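Local coordinates for protein Emp46p (Saccharomyces cerevisiae, PDB 2A6X) that acts as a calcium-independent, lectin-type cargo receptor involved in the secretion of glycoproteins, here represented by its carbohydrate recognition domain, at residues Trp70-Phe75 / Val156-Arg161; Leu111-Arg116 / Glu123-Phe128; Asn169-Leu174 / Cys181-Lys186. The protein carries 1 engineered substitution. One frame throughout, in Å; residues are numbered along the deposited sequence.

Contact 1: Trp70-Phe75 / Val156-Arg161; sequences WTFRSF and VPSTLR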
ATOM      1  N   TRP A  70      -4.024   6.570   0.940  1.00 18.14           N
ATOM      2  CA  TRP A  70      -4.321   5.519   1.904  1.00 17.74           C
ATOM      3  C   TRP A  70      -4.177   6.107   3.299  1.00 18.36           C
ATOM      4  O   TRP A  70      -3.169   6.758   3.592  1.00 18.72           O
ATOM      5  CB  TRP A  70      -3.293   4.389   1.765  1.00 16.64           C
ATOM      6  CG  TRP A  70      -3.376   3.530   0.555  1.00 16.76           C
ATOM      7  CD1 TRP A  70      -2.646   3.650  -0.592  1.00 17.07           C
ATOM      8  CD2 TRP A  70      -4.171   2.384   0.398  1.00 16.35           C
ATOM      9  NE1 TRP A  70      -2.952   2.639  -1.463  1.00 17.34           N
ATOM     10  CE2 TRP A  70      -3.887   1.828  -0.869  1.00 17.75           C
ATOM     11  CE3 TRP A  70      -5.110   1.741   1.209  1.00 17.75           C
ATOM     12  CZ2 TRP A  70      -4.508   0.686  -1.338  1.00 18.59           C
ATOM     13  CZ3 TRP A  70      -5.714   0.599   0.740  1.00 17.82           C
ATOM     14  CH2 TRP A  70      -5.416   0.074  -0.511  1.00 17.25           C
ATOM     15  N   THR A  71      -5.150   5.871   4.182  1.00 18.45           N
ATOM     16  CA  THR A  71      -5.059   6.278   5.570  1.00 18.16           C
ATOM     17  C   THR A  71      -4.915   5.017   6.391  1.00 17.92           C
ATOM     18  O   THR A  71      -5.713   4.082   6.251  1.00 17.60           O
ATOM     19  CB  THR A  71      -6.301   7.052   5.978  1.00 18.58           C
ATOM     20  OG1 THR A  71      -6.403   8.237   5.178  1.00 19.69           O
ATOM     21  CG2 THR A  71      -6.199   7.564   7.370  1.00 18.70           C
ATOM     22  N   PHE A  72      -3.856   4.955   7.184  1.00 17.17           N
ATOM     23  CA  PHE A  72      -3.440   3.706   7.805  1.00 17.36           C
ATOM     24  C   PHE A  72      -2.877   4.010   9.180  1.00 17.41           C
ATOM     25  O   PHE A  72      -2.618   5.157   9.511  1.00 17.94           O
ATOM     26  CB  PHE A  72      -2.345   3.007   6.949  1.00 16.82           C
ATOM     27  CG  PHE A  72      -1.042   3.743   6.946  1.00 17.12           C
ATOM     28  CD1 PHE A  72      -0.058   3.457   7.877  1.00 17.83           C
ATOM     29  CD2 PHE A  72      -0.808   4.754   6.005  1.00 18.49           C
ATOM     30  CE1 PHE A  72       1.125   4.163   7.910  1.00 18.32           C
ATOM     31  CE2 PHE A  72       0.408   5.456   6.005  1.00 17.34           C
ATOM     32  CZ  PHE A  72       1.364   5.169   6.977  1.00 18.64           C
ATOM     33  N   ARG A  73      -2.679   2.969   9.964  1.00 17.12           N
ATOM     34  CA  ARG A  73      -1.900   3.057  11.177  1.00 17.85           C
ATOM     35  C   ARG A  73      -1.370   1.710  11.600  1.00 17.94           C
ATOM     36  O   ARG A  73      -1.828   0.667  11.157  1.00 18.42           O
ATOM     37  CB  ARG A  73      -2.722   3.663  12.299  1.00 18.20           C
ATOM     38  CG  ARG A  73      -3.850   2.802  12.799  1.00 19.03           C
ATOM     39  CD  ARG A  73      -4.727   3.560  13.763  1.00 19.82           C
ATOM     40  NE  ARG A  73      -5.852   2.721  14.160  1.00 20.23           N
ATOM     41  CZ  ARG A  73      -6.871   3.121  14.904  1.00 21.99           C
ATOM     42  NH1 ARG A  73      -6.952   4.365  15.333  1.00 22.85           N
ATOM     43  NH2 ARG A  73      -7.838   2.263  15.190  1.00 22.60           N
ATOM     44  N   SER A  74      -0.381   1.753  12.475  1.00 18.85           N
ATOM     45  CA  SER A  74       0.094   0.580  13.162  1.00 20.19           C
ATOM     46  C   SER A  74      -0.084   0.829  14.638  1.00 21.59           C
ATOM     47  O   SER A  74       0.400   1.820  15.144  1.00 21.25           O
ATOM     48  CB  SER A  74       1.569   0.340  12.901  1.00 19.71           C
ATOM     49  OG  SER A  74       2.003  -0.717  13.751  1.00 21.37           O
ATOM     50  N   PHE A  75      -0.807  -0.055  15.307  1.00 23.22           N
ATOM     51  CA  PHE A  75      -1.077   0.104  16.739  1.00 25.95           C
ATOM     52  C   PHE A  75      -0.717  -1.134  17.518  1.00 25.99           C
ATOM     53  O   PHE A  75      -0.882  -2.253  17.049  1.00 24.78           O
ATOM     54  CB  PHE A  75      -2.568   0.422  16.949  1.00 26.82           C
ATOM     55  CG  PHE A  75      -2.955   0.644  18.399  1.00 31.77           C
ATOM     56  CD1 PHE A  75      -2.625   1.820  19.051  1.00 34.93           C
ATOM     57  CD2 PHE A  75      -3.645  -0.335  19.102  1.00 36.19           C
ATOM     58  CE1 PHE A  75      -2.970   2.009  20.391  1.00 36.76           C
ATOM     59  CE2 PHE A  75      -3.996  -0.146  20.433  1.00 37.55           C
ATOM     60  CZ  PHE A  75      -3.658   1.023  21.072  1.00 37.29           C
ATOM     61  N   VAL A 156      -3.080   7.532  16.236  1.00 22.03           N
ATOM     62  CA  VAL A 156      -3.294   8.614  15.304  1.00 21.46           C
ATOM     63  C   VAL A 156      -2.891   8.161  13.910  1.00 21.53           C
ATOM     64  O   VAL A 156      -1.726   7.820  13.697  1.00 21.02           O
ATOM     65  CB  VAL A 156      -2.488   9.885  15.653  1.00 21.85           C
ATOM     66  CG1 VAL A 156      -2.810  10.969  14.680  1.00 22.45           C
ATOM     67  CG2 VAL A 156      -2.767  10.325  17.101  1.00 22.33           C
ATOM     68  N   PRO A 157      -3.830   8.146  12.970  1.00 20.59           N
ATOM     69  CA  PRO A 157      -3.534   7.622  11.636  1.00 20.92           C
ATOM     70  C   PRO A 157      -2.625   8.543  10.852  1.00 20.64           C
ATOM     71  O   PRO A 157      -2.519   9.749  11.112  1.00 21.51           O
ATOM     72  CB  PRO A 157      -4.895   7.563  10.938  1.00 21.47           C
ATOM     73  CG  PRO A 157      -5.901   7.964  11.943  1.00 23.34           C
ATOM     74  CD  PRO A 157      -5.235   8.582  13.090  1.00 20.61           C
ATOM     75  N   SER A 158      -1.953   7.920   9.900  1.00 20.86           N
ATOM     76  CA  SER A 158      -1.180   8.626   8.891  1.00 21.09           C
ATOM     77  C   SER A 158      -1.815   8.486   7.520  1.00 20.87           C
ATOM     78  O   SER A 158      -2.584   7.558   7.276  1.00 19.56           O
ATOM     79  CB  SER A 158       0.218   8.046   8.848  1.00 22.45           C
ATOM     80  OG  SER A 158       0.864   8.271  10.087  1.00 26.71           O
ATOM     81  N   THR A 159      -1.455   9.381   6.613  1.00 20.53           N
ATOM     82  CA  THR A 159      -1.945   9.331   5.244  1.00 21.13           C
ATOM     83  C   THR A 159      -0.791   9.297   4.278  1.00 20.61           C
ATOM     84  O   THR A 159       0.046  10.210   4.276  1.00 23.25           O
ATOM     85  CB  THR A 159      -2.822  10.525   4.927  1.00 22.54           C
ATOM     86  OG1 THR A 159      -3.962  10.522   5.810  1.00 25.92           O
ATOM     87  CG2 THR A 159      -3.402  10.449   3.510  1.00 24.96           C
ATOM     88  N   LEU A 160      -0.764   8.260   3.470  1.00 18.91           N
ATOM     89  CA  LEU A 160       0.154   8.145   2.333  1.00 18.62           C
ATOM     90  C   LEU A 160      -0.548   8.715   1.111  1.00 18.35           C
ATOM     91  O   LEU A 160      -1.633   8.260   0.755  1.00 18.42           O
ATOM     92  CB  LEU A 160       0.531   6.686   2.127  1.00 19.28           C
ATOM     93  CG  LEU A 160       1.426   6.339   0.929  1.00 19.51           C
ATOM     94  CD1 LEU A 160       2.345   5.161   1.265  1.00 21.39           C
ATOM     95  CD2 LEU A 160       0.624   6.105  -0.347  1.00 20.81           C
ATOM     96  N   ARG A 161       0.057   9.695   0.451  1.00 17.81           N
ATOM     97  CA  ARG A 161      -0.557  10.248  -0.760  1.00 18.84           C
ATOM     98  C   ARG A 161       0.423  10.116  -1.899  1.00 18.59           C
ATOM     99  O   ARG A 161       1.508  10.704  -1.855  1.00 18.75           O
ATOM    100  CB  ARG A 161      -0.941  11.715  -0.589  1.00 19.54           C
ATOM    101  CG  ARG A 161      -1.528  12.317  -1.881  1.00 22.92           C
ATOM    102  CD  ARG A 161      -1.932  13.780  -1.835  1.00 27.35           C
ATOM    103  NE  ARG A 161      -2.775  14.060  -0.697  1.00 30.44           N
ATOM    104  CZ  ARG A 161      -3.257  15.243  -0.363  1.00 37.10           C
ATOM    105  NH1 ARG A 161      -3.018  16.326  -1.108  1.00 38.48           N
ATOM    106  NH2 ARG A 161      -4.007  15.335   0.733  1.00 38.20           N
TER

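Contact 2: Leu111-Arg116 / Glu123-Phe128; sequences LMILLR and ESVTAF. Engineered in segment 123-128: F128 (natural residue Tyr).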
ATOM      1  N   LEU A 111       5.528  -1.626  -8.499  1.00 21.23           N
ATOM      2  CA  LEU A 111       6.018  -0.729  -7.464  1.00 20.50           C
ATOM      3  C   LEU A 111       5.531  -1.185  -6.103  1.00 19.74           C
ATOM      4  O   LEU A 111       4.343  -1.430  -5.907  1.00 19.84           O
ATOM      5  CB  LEU A 111       5.559   0.708  -7.733  1.00 19.80           C
ATOM      6  CG  LEU A 111       5.752   1.720  -6.609  1.00 20.57           C
ATOM      7  CD1 LEU A 111       7.262   2.044  -6.396  1.00 19.47           C
ATOM      8  CD2 LEU A 111       4.945   3.013  -6.831  1.00 21.60           C
ATOM      9  N   MET A 112       6.475  -1.344  -5.182  1.00 19.71           N
ATOM     10  CA  MET A 112       6.173  -1.653  -3.793  1.00 18.96           C
ATOM     11  C   MET A 112       6.685  -0.514  -2.898  1.00 18.73           C
ATOM     12  O   MET A 112       7.877  -0.174  -2.937  1.00 18.56           O
ATOM     13  CB  MET A 112       6.879  -2.957  -3.397  1.00 19.06           C
ATOM     14  CG  MET A 112       6.535  -3.373  -1.981  1.00 19.79           C
ATOM     15  SD  MET A 112       7.411  -4.839  -1.313  1.00 24.47           S
ATOM     16  CE  MET A 112       9.001  -4.229  -1.134  1.00 25.94           C
ATOM     17  N   ILE A 113       5.802   0.083  -2.094  1.00 17.17           N
ATOM     18  CA  ILE A 113       6.165   1.080  -1.099  1.00 17.92           C
ATOM     19  C   ILE A 113       5.988   0.440   0.271  1.00 17.39           C
ATOM     20  O   ILE A 113       4.912  -0.019   0.606  1.00 17.92           O
ATOM     21  CB  ILE A 113       5.295   2.351  -1.230  1.00 17.92           C
ATOM     22  CG1 ILE A 113       5.464   2.929  -2.644  1.00 20.64           C
ATOM     23  CG2 ILE A 113       5.657   3.374  -0.185  1.00 18.91           C
ATOM     24  CD1 ILE A 113       4.481   4.020  -2.997  1.00 22.85           C
ATOM     25  N   LEU A 114       7.061   0.386   1.040  1.00 17.80           N
ATOM     26  CA  LEU A 114       7.093  -0.448   2.217  1.00 17.80           C
ATOM     27  C   LEU A 114       7.363   0.357   3.452  1.00 17.15           C
ATOM     28  O   LEU A 114       8.317   1.131   3.494  1.00 16.99           O
ATOM     29  CB  LEU A 114       8.182  -1.511   2.033  1.00 17.13           C
ATOM     30  CG  LEU A 114       8.478  -2.438   3.205  1.00 18.33           C
ATOM     31  CD1 LEU A 114       7.325  -3.319   3.579  1.00 18.39           C
ATOM     32  CD2 LEU A 114       9.682  -3.331   2.821  1.00 18.93           C
ATOM     33  N   LEU A 115       6.497   0.191   4.459  1.00 17.54           N
ATOM     34  CA  LEU A 115       6.727   0.712   5.797  1.00 17.92           C
ATOM     35  C   LEU A 115       7.221  -0.435   6.665  1.00 17.62           C
ATOM     36  O   LEU A 115       6.527  -1.430   6.865  1.00 17.84           O
ATOM     37  CB  LEU A 115       5.457   1.308   6.406  1.00 18.23           C
ATOM     38  CG  LEU A 115       5.105   2.717   5.932  1.00 20.68           C
ATOM     39  CD1 LEU A 115       4.775   2.749   4.435  1.00 20.80           C
ATOM     40  CD2 LEU A 115       3.974   3.251   6.743  1.00 25.15           C
ATOM     41  N   ARG A 116       8.453  -0.330   7.128  1.00 19.26           N
ATOM     42  CA  ARG A 116       9.022  -1.390   7.951  1.00 19.90           C
ATOM     43  C   ARG A 116      10.175  -0.829   8.749  1.00 20.74           C
ATOM     44  O   ARG A 116      10.533   0.318   8.592  1.00 19.42           O
ATOM     45  CB  ARG A 116       9.455  -2.581   7.099  1.00 20.03           C
ATOM     46  CG  ARG A 116      10.783  -2.461   6.384  1.00 21.35           C
ATOM     47  CD  ARG A 116      11.441  -3.799   6.136  1.00 22.77           C
ATOM     48  NE  ARG A 116      12.633  -3.672   5.312  1.00 24.65           N
ATOM     49  CZ  ARG A 116      13.611  -4.582   5.285  1.00 28.89           C
ATOM     50  NH1 ARG A 116      13.553  -5.670   6.054  1.00 30.50           N
ATOM     51  NH2 ARG A 116      14.665  -4.398   4.493  1.00 31.24           N
ATOM     52  N   GLU A 123      13.046   2.685  11.115  1.00 22.94           N
ATOM     53  CA  GLU A 123      11.643   2.979  10.826  1.00 22.20           C
ATOM     54  C   GLU A 123      11.550   3.911   9.622  1.00 20.49           C
ATOM     55  O   GLU A 123      12.007   5.051   9.672  1.00 20.54           O
ATOM     56  CB  GLU A 123      11.030   3.625  12.061  1.00 23.49           C
ATOM     57  CG  GLU A 123       9.614   3.229  12.358  1.00 23.72           C
ATOM     58  CD  GLU A 123       9.142   3.696  13.720  1.00 24.96           C
ATOM     59  OE1 GLU A 123       7.913   3.783  13.881  1.00 25.29           O
ATOM     60  OE2 GLU A 123       9.970   3.994  14.611  1.00 26.71           O
ATOM     61  N   SER A 124      10.966   3.414   8.540  1.00 18.86           N
ATOM     62  CA  SER A 124      11.131   4.062   7.239  1.00 17.80           C
ATOM     63  C   SER A 124      10.073   3.685   6.219  1.00 17.43           C
ATOM     64  O   SER A 124       9.385   2.677   6.363  1.00 17.45           O
ATOM     65  CB  SER A 124      12.535   3.709   6.658  1.00 18.30           C
ATOM     66  OG  SER A 124      12.687   2.311   6.524  1.00 18.34           O
ATOM     67  N   VAL A 125       9.982   4.527   5.183  1.00 17.90           N
ATOM     68  CA  VAL A 125       9.343   4.211   3.912  1.00 17.65           C
ATOM     69  C   VAL A 125      10.461   3.902   2.941  1.00 17.58           C
ATOM     70  O   VAL A 125      11.357   4.717   2.791  1.00 18.93           O
ATOM     71  CB  VAL A 125       8.544   5.407   3.379  1.00 17.76           C
ATOM     72  CG1 VAL A 125       7.960   5.098   2.023  1.00 17.83           C
ATOM     73  CG2 VAL A 125       7.443   5.778   4.331  1.00 18.49           C
ATOM     74  N   THR A 126      10.403   2.745   2.307  1.00 16.50           N
ATOM     75  CA  THR A 126      11.336   2.389   1.217  1.00 17.50           C
ATOM     76  C   THR A 126      10.546   1.986  -0.008  1.00 17.52           C
ATOM     77  O   THR A 126       9.565   1.244   0.114  1.00 17.99           O
ATOM     78  CB  THR A 126      12.365   1.293   1.639  1.00 18.07           C
ATOM     79  OG1 THR A 126      11.741   0.204   2.322  1.00 17.99           O
ATOM     80  CG2 THR A 126      13.371   1.830   2.622  1.00 18.70           C
ATOM     81  N   ALA A 127      10.970   2.471  -1.182  1.00 17.08           N
ATOM     82  CA  ALA A 127      10.242   2.246  -2.421  1.00 18.06           C
ATOM     83  C   ALA A 127      11.091   1.402  -3.372  1.00 18.81           C
ATOM     84  O   ALA A 127      12.267   1.696  -3.568  1.00 19.23           O
ATOM     85  CB  ALA A 127       9.875   3.554  -3.066  1.00 17.77           C
ATOM     86  N   PHE A 128      10.472   0.385  -3.948  1.00 19.99           N
ATOM     87  CA  PHE A 128      11.163  -0.620  -4.767  1.00 20.80           C
ATOM     88  C   PHE A 128      10.447  -0.797  -6.103  1.00 22.19           C
ATOM     89  O   PHE A 128       9.219  -0.862  -6.172  1.00 20.46           O
ATOM     90  CB  PHE A 128      11.199  -1.993  -4.080  1.00 20.85           C
ATOM     91  CG  PHE A 128      11.834  -2.006  -2.726  1.00 21.68           C
ATOM     92  CD1 PHE A 128      13.145  -2.445  -2.560  1.00 20.88           C
ATOM     93  CD2 PHE A 128      11.117  -1.632  -1.599  1.00 19.97           C
ATOM     94  CE1 PHE A 128      13.730  -2.451  -1.290  1.00 21.75           C
ATOM     95  CE2 PHE A 128      11.698  -1.647  -0.352  1.00 20.85           C
ATOM     96  CZ  PHE A 128      13.001  -2.073  -0.197  1.00 22.54           C
TER
HETATM   97  O   HOH W   1      10.895   0.696   4.840  1.00 18.19           O
HETATM   98  O   HOH W   2      13.427  -1.726   3.331  1.00 21.81           O

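Contact 3: Asn169-Leu174 / Cys181-Lys186; sequences NHLLKL and CFQTRK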
ATOM      1  N   ASN A 169       6.057  14.336 -17.588  1.00 23.20           N
ATOM      2  CA  ASN A 169       7.114  13.349 -17.771  1.00 24.43           C
ATOM      3  C   ASN A 169       7.189  12.386 -16.592  1.00 23.83           C
ATOM      4  O   ASN A 169       8.246  12.150 -16.016  1.00 24.01           O
ATOM      5  CB  ASN A 169       8.463  14.028 -18.022  1.00 24.44           C
ATOM      6  CG  ASN A 169       9.505  13.071 -18.592  1.00 27.57           C
ATOM      7  OD1 ASN A 169      10.705  13.271 -18.400  1.00 33.17           O
ATOM      8  ND2 ASN A 169       9.050  12.029 -19.283  1.00 28.33           N
ATOM      9  N   HIS A 170       6.020  11.889 -16.216  1.00 23.81           N
ATOM     10  CA  HIS A 170       5.874  10.814 -15.223  1.00 23.42           C
ATOM     11  C   HIS A 170       6.322  11.188 -13.803  1.00 23.12           C
ATOM     12  O   HIS A 170       6.830  10.335 -13.070  1.00 24.85           O
ATOM     13  CB  HIS A 170       6.578   9.543 -15.699  1.00 23.75           C
ATOM     14  CG  HIS A 170       6.079   9.044 -17.017  1.00 25.71           C
ATOM     15  ND1 HIS A 170       4.939   8.282 -17.136  1.00 27.12           N
ATOM     16  CD2 HIS A 170       6.528   9.251 -18.278  1.00 28.32           C
ATOM     17  CE1 HIS A 170       4.721   8.013 -18.412  1.00 28.40           C
ATOM     18  NE2 HIS A 170       5.674   8.589 -19.125  1.00 30.51           N
ATOM     19  N   LEU A 171       6.096  12.430 -13.397  1.00 21.78           N
ATOM     20  CA  LEU A 171       6.404  12.827 -12.040  1.00 21.36           C
ATOM     21  C   LEU A 171       5.484  12.091 -11.071  1.00 20.97           C
ATOM     22  O   LEU A 171       4.260  12.192 -11.183  1.00 21.01           O
ATOM     23  CB  LEU A 171       6.256  14.329 -11.848  1.00 21.21           C
ATOM     24  CG  LEU A 171       6.650  14.836 -10.456  1.00 22.24           C
ATOM     25  CD1 LEU A 171       8.122  14.511 -10.142  1.00 23.78           C
ATOM     26  CD2 LEU A 171       6.387  16.308 -10.335  1.00 23.36           C
ATOM     27  N   LEU A 172       6.111  11.373 -10.147  1.00 21.68           N
ATOM     28  CA  LEU A 172       5.446  10.689  -9.058  1.00 21.60           C
ATOM     29  C   LEU A 172       5.938  11.301  -7.769  1.00 20.71           C
ATOM     30  O   LEU A 172       7.146  11.391  -7.522  1.00 21.23           O
ATOM     31  CB  LEU A 172       5.772   9.206  -9.091  1.00 22.08           C
ATOM     32  CG  LEU A 172       4.912   8.372  -8.126  1.00 22.74           C
ATOM     33  CD1 LEU A 172       4.696   7.021  -8.667  1.00 26.07           C
ATOM     34  CD2 LEU A 172       5.537   8.300  -6.710  1.00 24.06           C
ATOM     35  N   LYS A 173       5.004  11.749  -6.940  1.00 21.25           N
ATOM     36  CA  LYS A 173       5.315  12.308  -5.646  1.00 20.77           C
ATOM     37  C   LYS A 173       4.663  11.442  -4.573  1.00 20.19           C
ATOM     38  O   LYS A 173       3.510  11.034  -4.699  1.00 19.67           O
ATOM     39  CB  LYS A 173       4.798  13.725  -5.538  1.00 21.94           C
ATOM     40  CG  LYS A 173       5.021  14.419  -4.236  1.00 25.10           C
ATOM     41  CD  LYS A 173       4.955  15.936  -4.474  1.00 29.61           C
ATOM     42  CE  LYS A 173       4.325  16.722  -3.363  1.00 34.02           C
ATOM     43  NZ  LYS A 173       3.889  18.076  -3.848  1.00 35.59           N
ATOM     44  N   LEU A 174       5.411  11.174  -3.523  1.00 19.81           N
ATOM     45  CA  LEU A 174       4.889  10.403  -2.391  1.00 19.56           C
ATOM     46  C   LEU A 174       4.997  11.248  -1.144  1.00 19.48           C
ATOM     47  O   LEU A 174       6.085  11.620  -0.736  1.00 19.53           O
ATOM     48  CB  LEU A 174       5.661   9.088  -2.241  1.00 19.46           C
ATOM     49  CG  LEU A 174       5.097   7.951  -1.404  1.00 21.51           C
ATOM     50  CD1 LEU A 174       5.109   8.273   0.030  1.00 22.09           C
ATOM     51  CD2 LEU A 174       3.695   7.551  -1.858  1.00 23.22           C
ATOM     52  N   CYS A 181       8.056  12.679   1.021  1.00 20.23           N
ATOM     53  CA  CYS A 181       8.950  11.555   1.288  1.00 20.08           C
ATOM     54  C   CYS A 181       9.946  11.438   0.144  1.00 20.15           C
ATOM     55  O   CYS A 181      11.164  11.453   0.363  1.00 20.58           O
ATOM     56  CB  CYS A 181       8.128  10.271   1.413  1.00 20.05           C
ATOM     57  SG  CYS A 181       9.065   8.792   1.811  1.00 21.07           S
ATOM     58  N   PHE A 182       9.425  11.355  -1.071  1.00 20.67           N
ATOM     59  CA  PHE A 182      10.265  11.379  -2.262  1.00 21.34           C
ATOM     60  C   PHE A 182       9.483  11.822  -3.471  1.00 22.42           C
ATOM     61  O   PHE A 182       8.244  11.813  -3.473  1.00 21.51           O
ATOM     62  CB  PHE A 182      10.935  10.015  -2.516  1.00 21.90           C
ATOM     63  CG  PHE A 182       9.979   8.895  -2.862  1.00 20.96           C
ATOM     64  CD1 PHE A 182       9.554   8.700  -4.164  1.00 22.26           C
ATOM     65  CD2 PHE A 182       9.521   8.022  -1.888  1.00 22.10           C
ATOM     66  CE1 PHE A 182       8.695   7.671  -4.491  1.00 21.97           C
ATOM     67  CE2 PHE A 182       8.656   6.988  -2.204  1.00 22.19           C
ATOM     68  CZ  PHE A 182       8.241   6.817  -3.521  1.00 20.48           C
ATOM     69  N   GLN A 183      10.224  12.204  -4.503  1.00 23.17           N
ATOM     70  CA  GLN A 183       9.679  12.453  -5.831  1.00 24.30           C
ATOM     71  C   GLN A 183      10.601  11.772  -6.814  1.00 24.24           C
ATOM     72  O   GLN A 183      11.815  11.660  -6.570  1.00 23.89           O
ATOM     73  CB  GLN A 183       9.612  13.950  -6.174  1.00 25.10           C
ATOM     74  CG  GLN A 183       8.729  14.805  -5.279  1.00 27.78           C
ATOM     75  CD  GLN A 183       8.475  16.209  -5.849  1.00 32.39           C
ATOM     76  OE1 GLN A 183       7.950  16.352  -6.952  1.00 35.07           O
ATOM     77  NE2 GLN A 183       8.838  17.231  -5.089  1.00 35.85           N
ATOM     78  N   THR A 184      10.034  11.323  -7.924  1.00 24.46           N
ATOM     79  CA  THR A 184      10.758  10.532  -8.895  1.00 25.03           C
ATOM     80  C   THR A 184      10.091  10.597 -10.272  1.00 25.36           C
ATOM     81  O   THR A 184       8.903  10.837 -10.372  1.00 23.93           O
ATOM     82  CB  THR A 184      10.848   9.065  -8.402  1.00 25.32           C
ATOM     83  OG1 THR A 184      11.615   8.288  -9.320  1.00 27.18           O
ATOM     84  CG2 THR A 184       9.484   8.377  -8.387  1.00 26.48           C
ATOM     85  N   ARG A 185      10.873  10.357 -11.325  1.00 25.76           N
ATOM     86  CA  ARG A 185      10.338  10.116 -12.665  1.00 27.02           C
ATOM     87  C   ARG A 185      10.721   8.718 -13.197  1.00 28.00           C
ATOM     88  O   ARG A 185      10.552   8.428 -14.383  1.00 28.86           O
ATOM     89  CB  ARG A 185      10.808  11.211 -13.618  1.00 26.91           C
ATOM     90  CG  ARG A 185      10.268  12.572 -13.305  1.00 26.41           C
ATOM     91  CD  ARG A 185      10.561  13.617 -14.370  1.00 26.63           C
ATOM     92  NE  ARG A 185       9.561  14.688 -14.368  1.00 26.18           N
ATOM     93  CZ  ARG A 185       9.655  15.834 -13.704  1.00 27.47           C
ATOM     94  NH1 ARG A 185      10.713  16.118 -12.954  1.00 28.51           N
ATOM     95  NH2 ARG A 185       8.682  16.725 -13.790  1.00 28.93           N
ATOM     96  N   LYS A 186      11.222   7.856 -12.307  1.00 29.51           N
ATOM     97  CA  LYS A 186      11.646   6.502 -12.665  1.00 30.76           C
ATOM     98  C   LYS A 186      10.488   5.518 -12.877  1.00 31.02           C
ATOM     99  O   LYS A 186      10.639   4.515 -13.584  1.00 31.63           O
ATOM    100  CB  LYS A 186      12.585   5.944 -11.590  1.00 31.21           C
ATOM    101  CG  LYS A 186      13.948   6.626 -11.528  1.00 33.79           C
ATOM    102  CD  LYS A 186      14.830   5.956 -10.475  1.00 36.68           C
ATOM    103  CE  LYS A 186      16.292   5.862 -10.897  1.00 38.55           C
ATOM    104  NZ  LYS A 186      17.104   5.229  -9.803  1.00 40.13           N
TER

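Contact 1: Trp70-Phe75 / Val156-Arg161
The ring of F72 lies across S158, whose CB sits over one face of it, 4.1 Å from the ring centroid as a CH-pi contact, with F72 CZ the nearest ring atom. Torsion chi1 of F72 (69°) sets CG between the backbone N and the carbonyl carbon, which swings the ring over the neighbouring strand, where its CE2 atom also comes within 4.1 Å of L160 CB. Next along the same face, W70 and L160 run side by side: W70 CD1 meets L160 CD2 at 4.1 Å, the methyl lying near the indole plane at its edge. On the other face T71 and T159 place their hydroxyls 3.4 Å apart, OG1 to OG1, a weak hydrogen bond, while T71 CG2 packs on P157 CB at 3.8 Å. Between the two faces, the strands pair antiparallel. Two-way backbone bonds join W70 to L160 and F72 to S158, the shortest being L160 N to W70 O at 2.8 Å, and T71 with T159 forms the non-hydrogen-bonded pair between them. These are central strands of one sheet of the legume-lectin-type beta sandwich, and the face bearing W70, F72, S158 and L160 is turned to the second sheet, where F72 rests on L115, L160 on I113, and W70 meets the ring of F87. Further out, D177 accepts from the backbone N of T159 and, weakly, from the hydroxyl of S158. R73 passes P157 with its CB and extends its guanidinium to a salt bridge with E211, on the strand flanking 70-75 away from 156-161; its NH1 also bonds to M155 O.

Contact 2: Leu111-Arg116 / Glu123-Phe128
M112 and the engineered F128 (Tyr in the natural protein) lie side by side on one face of an antiparallel pair of strands. From M112 CB, which passes F128 O at 4.2 Å, the chain runs out extended through CG to SD; only at chi3 (70°) does it bend, laying the methyl CE against the ring, 3.4 Å from CD2 and 3.8 Å from CE2. CE approaches the ring obliquely, and L114 CD2 touches CE2 from further along the strand. On the opposite face, I113 CG2 meets V125 CG1 at 3.6 Å and L115 CD1 packs on V125 CG2, both turned toward the other sheet of the sandwich. Paired backbone bonds link M112 with F128, L114 with T126 and R116 with S124, the last pair being the longest.

One water donates to L114 O and to S124 OG, itself also hydrogen-bonded to G122 O, and bonds to T126 OG1 at 2.7 Å. A second water joins T126 OG1 to R116 NE, lying in the guanidinium plane, while R116 NH1 salt-bridges E139. T126 OG1 thus connects R116, through both waters, to L114 O and S124 OG; the face turns from apolar (M112, L114, F128) to polar and water-bridged (S124, T126, R116).

Contact 3: Asn169-Leu174 / Cys181-Lys186
A classic beta bulge sets two residues, C181 and F182, opposite the single residue L174, whose O receives two backbone N-H groups: a short bond from C181 N (2.8 Å) and a weak one from F182 N (3.4 Å). The extra residue leaves C181 CB beside L174 CD1, and its SG forms the disulfide with C147 of the facing sheet. A chi1 of 66° turns the F182 ring in against the neighbouring strand; L174 CB stands 3.8 Å from the ring centroid in a CH-pi contact, offset toward the rim, while L172 CD2 meets CE1 obliquely. Past the bulge the pairing is regular, with L172 and T184 bonded in both directions.

On the other face, K173 and Q183 run alongside each other, CG to CG at 3.9 Å, with K173 CD 3.8 Å from the amide carbon CD of Q183. Q183 OE1 faces both methyls of L171, 3.7 Å from CD1 and from CD2. That leucine also covers one face of the R185 guanidinium, CD1 over its centre, and R185 NE makes a weak bond to N169 O at the group's edge as well as a bond to D168 O. Where strand 179-184 finishes, T184 OG1 accepts from K186 N at 3.0 Å, an ST turn. The whole is a bulged antiparallel beta hairpin at the margin of a lectin-type beta sandwich, with strand 179-184 outermost in its sheet and disulfide-linked to the opposite one.

How the contacts relate
Contacts 1 and 3 belong to one seven-stranded antiparallel sheet, where strands 158-165 and 171-176 are neighbours, and contact 2 belongs to the other. Their centres lie about 20 Å apart for 1 and 3, and about 14 Å from contact 2 to each. Along the chain, contact 2 is nested between the two segments of contact 1, and contact 3 follows. Contact 2 meets both across the sandwich: strands 66-75 and 158-165 face strand 111-115, while F182, C181 and L174 reach A127, V125 and I113. The same interior therefore joins the central and marginal strands of one sheet to the other sheet, building the carbohydrate recognition domain as a single unit.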